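Local coordinates for aminotransferase, class V family protein (Trichomonas vaginalis, PDB 5F8V), which probably catalyses the pyridoxal-phosphate-dependent, reversible transfer of an amino group from O-phospho-L-serine to 2-oxoglutarate in the serine biosynthesis pathway, at residues F258-I261 with E262-G266; A347-Y350 with N351-M355; T230-Y233 with R234-V237; S83-P86 with F87-G91. All blocks are in the same frame, centred on the assembly; numbering follows the deposited sequence.

Interaction 1 of 4, residues F258-I261 with E262-G266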
loop_
_atom_site.group_PDB
_atom_site.type_symbol
_atom_site.label_atom_id
_atom_site.label_comp_id
_atom_site.label_asym_id
_atom_site.label_seq_id
_atom_site.Cartn_x
_atom_site.Cartn_y
_atom_site.Cartn_z
ATOM N N PHE A 258 -10.578 2.651 14.872
ATOM C CA PHE A 258 -10.134 2.358 16.250
ATOM C C PHE A 258 -10.979 3.139 17.274
ATOM O O PHE A 258 -11.458 2.575 18.259
ATOM C CB PHE A 258 -8.640 2.661 16.459
ATOM C CG PHE A 258 -7.696 1.872 15.570
ATOM C CD1 PHE A 258 -8.066 0.667 14.958
ATOM C CD2 PHE A 258 -6.404 2.337 15.365
ATOM C CE1 PHE A 258 -7.168 -0.023 14.145
ATOM C CE2 PHE A 258 -5.510 1.648 14.559
ATOM C CZ PHE A 258 -5.893 0.471 13.944
ATOM N N LYS A 259 -11.184 4.423 17.004
ATOM C CA LYS A 259 -12.038 5.263 17.847
ATOM C C LYS A 259 -13.451 4.682 17.895
ATOM O O LYS A 259 -14.033 4.534 18.961
ATOM C CB LYS A 259 -12.109 6.697 17.314
ATOM C CG LYS A 259 -10.801 7.473 17.308
ATOM C CD LYS A 259 -10.925 8.707 16.421
ATOM C CE LYS A 259 -9.622 9.468 16.320
ATOM N NZ LYS A 259 -9.657 10.512 15.257
ATOM N N TRP A 260 -13.997 4.343 16.733
ATOM C CA TRP A 260 -15.332 3.749 16.683
ATOM C C TRP A 260 -15.444 2.477 17.536
ATOM O O TRP A 260 -16.437 2.301 18.225
ATOM C CB TRP A 260 -15.771 3.493 15.241
ATOM C CG TRP A 260 -17.064 2.775 15.125
ATOM C CD1 TRP A 260 -18.321 3.322 15.117
ATOM C CD2 TRP A 260 -17.238 1.372 14.980
ATOM N NE1 TRP A 260 -19.263 2.333 14.981
ATOM C CE2 TRP A 260 -18.624 1.127 14.890
ATOM C CE3 TRP A 260 -16.354 0.291 14.922
ATOM C CZ2 TRP A 260 -19.146 -0.156 14.754
ATOM C CZ3 TRP A 260 -16.882 -0.999 14.779
ATOM C CH2 TRP A 260 -18.259 -1.203 14.695
ATOM N N ILE A 261 -14.427 1.621 17.503
ATOM C CA ILE A 261 -14.398 0.415 18.334
ATOM C C ILE A 261 -14.394 0.772 19.822
ATOM O O ILE A 261 -15.090 0.134 20.611
ATOM C CB ILE A 261 -13.181 -0.489 18.021
ATOM C CG1 ILE A 261 -13.285 -1.067 16.604
ATOM C CG2 ILE A 261 -13.082 -1.639 19.025
ATOM C CD1 ILE A 261 -12.025 -1.749 16.116
ATOM N N GLU A 262 -13.605 1.778 20.198
ATOM C CA GLU A 262 -13.579 2.236 21.598
ATOM C C GLU A 262 -14.945 2.758 22.035
ATOM O O GLU A 262 -15.400 2.453 23.143
ATOM C CB GLU A 262 -12.497 3.293 21.824
ATOM C CG GLU A 262 -11.095 2.726 21.740
ATOM C CD GLU A 262 -10.016 3.764 21.994
ATOM O OE1 GLU A 262 -10.052 4.850 21.377
ATOM O OE2 GLU A 262 -9.107 3.480 22.801
ATOM N N GLU A 263 -15.606 3.506 21.149
ATOM C CA GLU A 263 -16.946 4.056 21.412
ATOM C C GLU A 263 -17.977 2.956 21.695
ATOM O O GLU A 263 -18.883 3.152 22.512
ATOM C CB GLU A 263 -17.426 4.940 20.241
ATOM C CG GLU A 263 -16.675 6.261 20.102
ATOM C CD GLU A 263 -16.859 6.961 18.758
ATOM O OE1 GLU A 263 -17.826 6.677 18.017
ATOM O OE2 GLU A 263 -16.023 7.830 18.442
ATOM N N LYS A 264 -17.829 1.814 21.021
ATOM C CA LYS A 264 -18.735 0.666 21.186
ATOM C C LYS A 264 -18.372 -0.301 22.329
ATOM O O LYS A 264 -19.036 -1.333 22.485
ATOM C CB LYS A 264 -18.846 -0.106 19.857
ATOM C CG LYS A 264 -19.341 0.729 18.679
ATOM C CD LYS A 264 -20.772 1.208 18.876
ATOM C CE LYS A 264 -21.272 1.984 17.667
ATOM N NZ LYS A 264 -22.647 2.502 17.909
ATOM N N GLY A 265 -17.343 0.018 23.126
ATOM C CA GLY A 265 -17.046 -0.734 24.357
ATOM C C GLY A 265 -15.772 -1.569 24.363
ATOM O O GLY A 265 -15.485 -2.238 25.353
ATOM N N GLY A 266 -15.000 -1.518 23.279
ATOM C CA GLY A 266 -13.712 -2.204 23.202
ATOM C C GLY A 266 -13.816 -3.578 22.576
ATOM O O GLY A 266 -14.862 -3.953 22.047
#
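Glu263 N donates to Lys259 O at 2.9 Å and Glu262 N to Phe258 O at 3.0 Å, both with N-H...O angles of 160°, two straight i to i+4 bonds near the end of helix 248-263. The next rung is slacker: Lys264 N lies 3.2 Å from Trp260 O, with the angle down to 142°. Ile261 O is reached from beyond the helix end by Gly266 N, at 3.1 Å. Together with Gly265 N bonded to Glu262 O at 3.1 Å, and the positive phi of Gly265, this is a Schellman motif closing the helix.

Among side chains, Lys264 is laid over the indole of Trp260. Its chi1 (-58°) sets CG over one face, 4.1 Å from the centroid of the five-membered ring, a CH-pi contact. The bend at chi2 turns the rest of the chain so that Lys264 CE comes to 3.4 Å from Trp260 NE1. The carboxylates look elsewhere: Glu262 forms a salt bridge with Arg58 and Glu263 one with Arg23, while Ile261 packs on Leu267 and Met270 of the following helix.

The chemistry implies a helix end closed by its own backbone, with the aliphatic part of a lysine spread on the tryptophan and the acidic side chains tying this end to helices 46-63 and 18-26.

Interaction 2 of 4, residues A347-Y350 with N351-M355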
loop_
_atom_site.group_PDB
_atom_site.type_symbol
_atom_site.label_atom_id
_atom_site.label_comp_id
_atom_site.label_asym_id
_atom_site.label_seq_id
_atom_site.Cartn_x
_atom_site.Cartn_y
_atom_site.Cartn_z
ATOM N N ALA A 347 -21.533 -16.010 4.435
ATOM C CA ALA A 347 -21.780 -14.735 5.103
ATOM C C ALA A 347 -20.496 -14.340 5.811
ATOM O O ALA A 347 -20.032 -15.059 6.703
ATOM C CB ALA A 347 -22.909 -14.862 6.108
ATOM N N SER A 348 -19.912 -13.222 5.389
ATOM C CA SER A 348 -18.789 -12.605 6.086
ATOM C C SER A 348 -19.354 -11.429 6.874
ATOM O O SER A 348 -19.993 -10.558 6.291
ATOM C CB SER A 348 -17.721 -12.150 5.092
ATOM O OG SER A 348 -17.207 -13.244 4.358
ATOM N N CYS A 349 -19.154 -11.447 8.197
ATOM C CA CYS A 349 -19.752 -10.481 9.132
ATOM C C CYS A 349 -18.701 -10.004 10.125
ATOM O O CYS A 349 -18.528 -10.577 11.201
ATOM C CB CYS A 349 -20.920 -11.107 9.905
ATOM S SG CYS A 349 -22.224 -11.808 8.866
ATOM N N TYR A 350 -17.993 -8.949 9.746
ATOM C CA TYR A 350 -16.937 -8.402 10.581
ATOM C C TYR A 350 -17.563 -7.433 11.577
ATOM O O TYR A 350 -18.791 -7.362 11.681
ATOM C CB TYR A 350 -15.879 -7.743 9.698
ATOM C CG TYR A 350 -15.295 -8.690 8.675
ATOM C CD1 TYR A 350 -14.445 -9.716 9.067
ATOM C CD2 TYR A 350 -15.592 -8.562 7.316
ATOM C CE1 TYR A 350 -13.900 -10.592 8.141
ATOM C CE2 TYR A 350 -15.058 -9.437 6.383
ATOM C CZ TYR A 350 -14.202 -10.446 6.803
ATOM O OH TYR A 350 -13.650 -11.328 5.901
ATOM N N ASN A 351 -16.726 -6.714 12.323
ATOM C CA ASN A 351 -17.187 -5.760 13.341
ATOM C C ASN A 351 -18.312 -4.857 12.853
ATOM O O ASN A 351 -19.365 -4.759 13.489
ATOM C CB ASN A 351 -16.012 -4.894 13.832
ATOM C CG ASN A 351 -15.015 -5.665 14.692
ATOM O OD1 ASN A 351 -15.241 -6.825 15.069
ATOM N ND2 ASN A 351 -13.891 -5.020 14.999
ATOM N N ALA A 352 -18.103 -4.243 11.693
ATOM C CA ALA A 352 -19.011 -3.222 11.169
ATOM C C ALA A 352 -20.276 -3.791 10.503
ATOM O O ALA A 352 -21.105 -3.019 10.031
ATOM C CB ALA A 352 -18.272 -2.328 10.188
ATOM N N CYS A 353 -20.414 -5.119 10.437
ATOM C CA CYS A 353 -21.584 -5.737 9.820
ATOM C C CYS A 353 -22.795 -5.510 10.728
ATOM O O CYS A 353 -22.826 -6.038 11.835
ATOM C CB CYS A 353 -21.375 -7.228 9.581
ATOM S SG CYS A 353 -22.881 -8.016 8.961
ATOM N N PRO A 354 -23.777 -4.699 10.283
ATOM C CA PRO A 354 -24.879 -4.353 11.195
ATOM C C PRO A 354 -25.752 -5.549 11.549
ATOM O O PRO A 354 -25.924 -6.444 10.728
ATOM C CB PRO A 354 -25.701 -3.324 10.394
ATOM C CG PRO A 354 -24.821 -2.897 9.274
ATOM C CD PRO A 354 -23.982 -4.099 8.958
ATOM N N MET A 355 -26.309 -5.548 12.757
ATOM C CA MET A 355 -27.224 -6.614 13.179
ATOM C C MET A 355 -28.443 -6.686 12.248
ATOM O O MET A 355 -28.981 -7.758 11.997
ATOM C CB MET A 355 -27.670 -6.408 14.635
ATOM C CG MET A 355 -28.724 -7.390 15.134
ATOM S SD MET A 355 -28.271 -9.124 14.908
ATOM C CE MET A 355 -27.201 -9.342 16.330
#
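Cys349 and Cys353 meet through their side chains where the chain folds back after strand 345-348. The tight part is here: Cys353 CB lies 3.7 Å from Cys349 CA, and Cys353 SG is 3.8 Å from Cys349 CB. With SG of Cys353 anti to its own backbone N (chi1 175°), the sulfur is carried alongside the other cysteine instead of off the turn. The two SG atoms, of Cys349 and Cys353, are also 3.8 Å apart, far beyond disulfide length, so the pair is in van der Waals contact and not covalently joined.

The backbone explains the approach. Residues Tyr350 to Cys353 form a type I beta turn, closed by Cys353 N donating to Tyr350 O at 3.0 Å with an N-H...O angle of 160°. The donor stands above the carbonyl plane, 55° out of it. The same carbonyl oxygen also accepts from Lys277 NZ, so two donors hold it.

Away from the sulfurs the contact is looser. Ala352, partly exposed, comes no nearer than 5.3 Å to 347-350 with its side chain. The phenol of Tyr350 and the amide of Asn351 find their polar partners elsewhere: Tyr350 OH bonds to Ala11 O and Asn304 ND2, and Asn351 bridges Leu183 O and Asn274 ND2.

The turn thus joins strand 345-348, paired with strand 304-307, to helix 355-367, while Asn351 packs against helices 248-263 and 267-286.

Interaction 3 of 4, residues T230-Y233 with R234-V237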
loop_
_atom_site.group_PDB
_atom_site.type_symbol
_atom_site.label_atom_id
_atom_site.label_comp_id
_atom_site.label_asym_id
_atom_site.label_seq_id
_atom_site.Cartn_x
_atom_site.Cartn_y
_atom_site.Cartn_z
ATOM N N THR A 230 12.705 -1.911 2.654
ATOM C CA THR A 230 11.424 -1.504 3.306
ATOM C C THR A 230 10.690 -2.669 3.982
ATOM O O THR A 230 9.824 -2.440 4.831
ATOM C CB THR A 230 10.433 -0.806 2.334
ATOM O OG1 THR A 230 10.211 -1.628 1.180
ATOM C CG2 THR A 230 10.962 0.554 1.904
ATOM N N MET A 231 11.017 -3.902 3.589
ATOM C CA MET A 231 10.446 -5.105 4.191
ATOM C C MET A 231 11.274 -5.676 5.352
ATOM O O MET A 231 10.911 -6.725 5.907
ATOM C CB MET A 231 10.263 -6.183 3.112
ATOM C CG MET A 231 9.302 -5.792 1.998
ATOM S SD MET A 231 9.291 -6.966 0.630
ATOM C CE MET A 231 8.766 -8.459 1.460
ATOM N N ASP A 232 12.383 -5.019 5.700
ATOM C CA ASP A 232 13.144 -5.349 6.903
ATOM C C ASP A 232 12.472 -4.596 8.035
ATOM O O ASP A 232 12.509 -3.362 8.068
ATOM C CB ASP A 232 14.611 -4.927 6.753
ATOM C CG ASP A 232 15.496 -5.373 7.923
ATOM O OD1 ASP A 232 14.995 -5.713 9.023
ATOM O OD2 ASP A 232 16.727 -5.365 7.739
ATOM N N TYR A 233 11.845 -5.330 8.950
ATOM C CA TYR A 233 11.028 -4.709 9.985
ATOM C C TYR A 233 11.851 -3.873 10.978
ATOM O O TYR A 233 11.319 -2.928 11.556
ATOM C CB TYR A 233 10.178 -5.744 10.728
ATOM C CG TYR A 233 9.074 -6.419 9.913
ATOM C CD1 TYR A 233 8.198 -5.683 9.103
ATOM C CD2 TYR A 233 8.882 -7.798 9.990
ATOM C CE1 TYR A 233 7.183 -6.311 8.378
ATOM C CE2 TYR A 233 7.875 -8.433 9.273
ATOM C CZ TYR A 233 7.025 -7.695 8.473
ATOM O OH TYR A 233 6.026 -8.357 7.776
ATOM N N ARG A 234 13.128 -4.214 11.162
ATOM C CA ARG A 234 14.070 -3.384 11.937
ATOM C C ARG A 234 14.165 -1.978 11.366
ATOM O O ARG A 234 14.120 -1.002 12.111
ATOM C CB ARG A 234 15.479 -3.994 11.931
ATOM C CG ARG A 234 15.590 -5.303 12.682
ATOM C CD ARG A 234 16.639 -6.234 12.091
ATOM N NE ARG A 234 16.317 -7.613 12.438
ATOM C CZ ARG A 234 15.374 -8.353 11.855
ATOM N NH1 ARG A 234 14.642 -7.875 10.844
ATOM N NH2 ARG A 234 15.168 -9.596 12.276
ATOM N N ILE A 235 14.289 -1.886 10.039
ATOM C CA ILE A 235 14.337 -0.589 9.345
ATOM C C ILE A 235 13.043 0.206 9.597
ATOM O O ILE A 235 13.107 1.409 9.829
ATOM C CB ILE A 235 14.670 -0.745 7.823
ATOM C CG1 ILE A 235 16.187 -0.781 7.595
ATOM C CG2 ILE A 235 14.128 0.411 6.982
ATOM C CD1 ILE A 235 16.919 -1.871 8.339
ATOM N N GLN A 236 11.886 -0.465 9.559
ATOM C CA GLN A 236 10.598 0.183 9.868
ATOM C C GLN A 236 10.563 0.731 11.299
ATOM O O GLN A 236 10.222 1.893 11.511
ATOM C CB GLN A 236 9.413 -0.781 9.667
ATOM C CG GLN A 236 9.133 -1.179 8.224
ATOM C CD GLN A 236 8.752 -0.013 7.330
ATOM O OE1 GLN A 236 8.269 1.023 7.797
ATOM N NE2 GLN A 236 8.978 -0.173 6.033
ATOM N N VAL A 237 10.934 -0.111 12.262
ATOM C CA VAL A 237 10.961 0.268 13.687
ATOM C C VAL A 237 11.908 1.460 13.910
ATOM O O VAL A 237 11.522 2.466 14.506
ATOM C CB VAL A 237 11.378 -0.933 14.578
ATOM C CG1 VAL A 237 11.648 -0.505 16.020
ATOM C CG2 VAL A 237 10.315 -2.032 14.536
#
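Asp232 occupies the N-cap of helix 233-238, whose first turn is marked by Val237 N bonding to Tyr233 O at 2.9 Å, while Gln236 N reaches Asp232 O only weakly.

The cap itself is one oxygen serving two donors of one residue. Asp232 has CG anti to its backbone N (chi1 -174°), which puts OD1 3.2 Å from Arg234 N, the capping bond; this donor stands above the carboxylate plane. On the opposite face of that plane, Arg234 NH1 meets the same OD1 at 2.8 Å, on its syn side but tilted out of the carboxylate plane, completing a salt bridge. The oxygen lies near the guanidinium plane, at its edge, although the carboxylate and guanidinium planes are turned 60° apart. Asn88 OD1 and Arg221 O take further guanidinium hydrogens. The other oxygen, Asp232 OD2, rests 3.6 Å from Ile235 CD1.

Within the first turn, Gln236 bends at chi2 and reaches back to the chain ahead of the cap. Its NE2 donates to Thr230 O at 2.7 Å, in the carbonyl plane and on a lone pair, with an almost straight N-H...O angle of 168°.

Thr230 and Met231 lie at the interface, packing on Leu80 and Met231 of the second subunit. The arrangement is a side-chain N-cap reinforced by a local salt bridge, with a glutamine tying the preceding 3-10 turn to the helix.

Interaction 4 of 4, residues S83-P86 with F87-G91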
loop_
_atom_site.group_PDB
_atom_site.type_symbol
_atom_site.label_atom_id
_atom_site.label_comp_id
_atom_site.label_asym_id
_atom_site.label_seq_id
_atom_site.Cartn_x
_atom_site.Cartn_y
_atom_site.Cartn_z
ATOM N N SER A 83 5.823 -13.089 2.547
ATOM C CA SER A 83 7.206 -13.056 2.083
ATOM C C SER A 83 8.143 -12.508 3.157
ATOM O O SER A 83 9.201 -13.089 3.413
ATOM C CB SER A 83 7.322 -12.201 0.834
ATOM O OG SER A 83 6.385 -12.597 -0.144
ATOM N N ALA A 84 7.742 -11.412 3.793
ATOM C CA ALA A 84 8.587 -10.729 4.773
ATOM C C ALA A 84 8.836 -11.549 6.036
ATOM O O ALA A 84 9.904 -11.440 6.630
ATOM C CB ALA A 84 8.012 -9.360 5.121
ATOM N N ILE A 85 7.874 -12.381 6.435
ATOM C CA ILE A 85 8.002 -13.169 7.665
ATOM C C ILE A 85 9.297 -14.016 7.694
ATOM O O ILE A 85 10.105 -13.855 8.618
ATOM C CB ILE A 85 6.730 -14.031 7.951
ATOM C CG1 ILE A 85 5.521 -13.147 8.343
ATOM C CG2 ILE A 85 6.992 -15.087 9.024
ATOM C CD1 ILE A 85 5.669 -12.283 9.584
ATOM N N PRO A 86 9.507 -14.906 6.697
ATOM C CA PRO A 86 10.745 -15.688 6.728
ATOM C C PRO A 86 12.029 -14.866 6.556
ATOM O O PRO A 86 13.015 -15.168 7.227
ATOM C CB PRO A 86 10.565 -16.705 5.586
ATOM C CG PRO A 86 9.483 -16.150 4.725
ATOM C CD PRO A 86 8.591 -15.389 5.652
ATOM N N PHE A 87 12.022 -13.849 5.694
ATOM C CA PHE A 87 13.162 -12.921 5.587
ATOM C C PHE A 87 13.585 -12.409 6.961
ATOM O O PHE A 87 14.778 -12.401 7.273
ATOM C CB PHE A 87 12.853 -11.709 4.698
ATOM C CG PHE A 87 13.093 -11.940 3.243
ATOM C CD1 PHE A 87 14.390 -12.126 2.759
ATOM C CD2 PHE A 87 12.029 -11.964 2.338
ATOM C CE1 PHE A 87 14.614 -12.346 1.416
ATOM C CE2 PHE A 87 12.257 -12.181 0.989
ATOM C CZ PHE A 87 13.552 -12.368 0.528
ATOM N N ASN A 88 12.593 -12.032 7.775
ATOM C CA ASN A 88 12.808 -11.378 9.067
ATOM C C ASN A 88 13.048 -12.289 10.272
ATOM O O ASN A 88 13.731 -11.877 11.211
ATOM C CB ASN A 88 11.618 -10.446 9.389
ATOM C CG ASN A 88 11.695 -9.117 8.658
ATOM O OD1 ASN A 88 12.332 -8.175 9.134
ATOM N ND2 ASN A 88 11.022 -9.020 7.511
ATOM N N PHE A 89 12.475 -13.496 10.275
ATOM C CA PHE A 89 12.387 -14.302 11.509
ATOM C C PHE A 89 12.953 -15.726 11.480
ATOM O O PHE A 89 12.908 -16.412 12.507
ATOM C CB PHE A 89 10.928 -14.370 11.989
ATOM C CG PHE A 89 10.306 -13.030 12.257
ATOM C CD1 PHE A 89 10.874 -12.147 13.179
ATOM C CD2 PHE A 89 9.124 -12.654 11.614
ATOM C CE1 PHE A 89 10.289 -10.915 13.428
ATOM C CE2 PHE A 89 8.541 -11.427 11.866
ATOM C CZ PHE A 89 9.125 -10.560 12.776
ATOM N N ILE A 90 13.465 -16.187 10.342
ATOM C CA ILE A 90 14.202 -17.456 10.315
ATOM C C ILE A 90 15.440 -17.351 11.218
ATOM O O ILE A 90 15.741 -18.271 11.972
ATOM C CB ILE A 90 14.608 -17.867 8.877
ATOM C CG1 ILE A 90 13.361 -18.318 8.104
ATOM C CG2 ILE A 90 15.648 -18.993 8.892
ATOM C CD1 ILE A 90 13.583 -18.498 6.620
ATOM N N GLY A 91 16.134 -16.221 11.136
ATOM C CA GLY A 91 17.404 -16.026 11.822
ATOM C C GLY A 91 18.417 -17.039 11.318
ATOM O O GLY A 91 18.567 -17.220 10.110
#
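The torsions of Asn88 bring its amide to Ala84 O: with CG anti to the carbonyl carbon (chi1 -79°) and chi2 close to a right angle, the amide folds back along its own helix. ND2 of Asn88 then donates to Ala84 O at 2.8 Å with an N-H...O angle of 168°. That oxygen lies in the amide plane, but the donor stands well above the carbonyl plane. Asn88 N donates to the same oxygen at 3.0 Å, so backbone and side chain of one residue grip Ala84 O together.

Pro86 has no N-H to offer the turn before it, and helix 78-89 kinks there. Beyond the kink, Phe89 N donates to Ile85 O at 2.9 Å, though with a bent N-H...O angle of 132°, and Ile90 N reaches Pro86 O only weakly.

Apolar side chains follow the same spacing. Ile85 CD1 approaches the Phe89 ring at its edge, in plane, with 3.8 Å to CE2, whereas Asn88 CB sits over the centre of one face. Ile90 CD1 lies 3.7 Å from Pro86 CB. Near the start of the segment, Phe87 CD2 comes to 3.2 Å from Ser83 O; its ring also meets Phe117 edge-to-face and packs on Phe226 of the second subunit.

This is the C-terminal end of a buried, proline-kinked helix, followed by Gly91 with positive phi. Ile85 and Phe89 set it against strands 148-154 and 174-177 of the mixed sheet in the alpha/beta fold of this aminotransferase family.

The four contacts form two pairs. Interactions 3 and 4 have centres 11 Å apart and join through Asn88, whose ND2 lies 2.8 Å from Met231 O and whose OD1 lies 2.9 Å from Arg234 NH1, so the amide that grips its own helix also fastens the capped one. Both touch the second subunit. Interactions 1 and 2, centres 15 Å apart, touch where Ile261 CD1 packs 3.9 Å from Asn351 ND2. The pairs are distant: interactions 2 and 4 are 33 Å apart between centres. As for the active site, Asn203, the residue following the cofactor-bearing Lys202, accepts from Asn351 N through OD1, placing interaction 2 one residue removed, through Asn203, from the lysine that carries the pyridoxal phosphate.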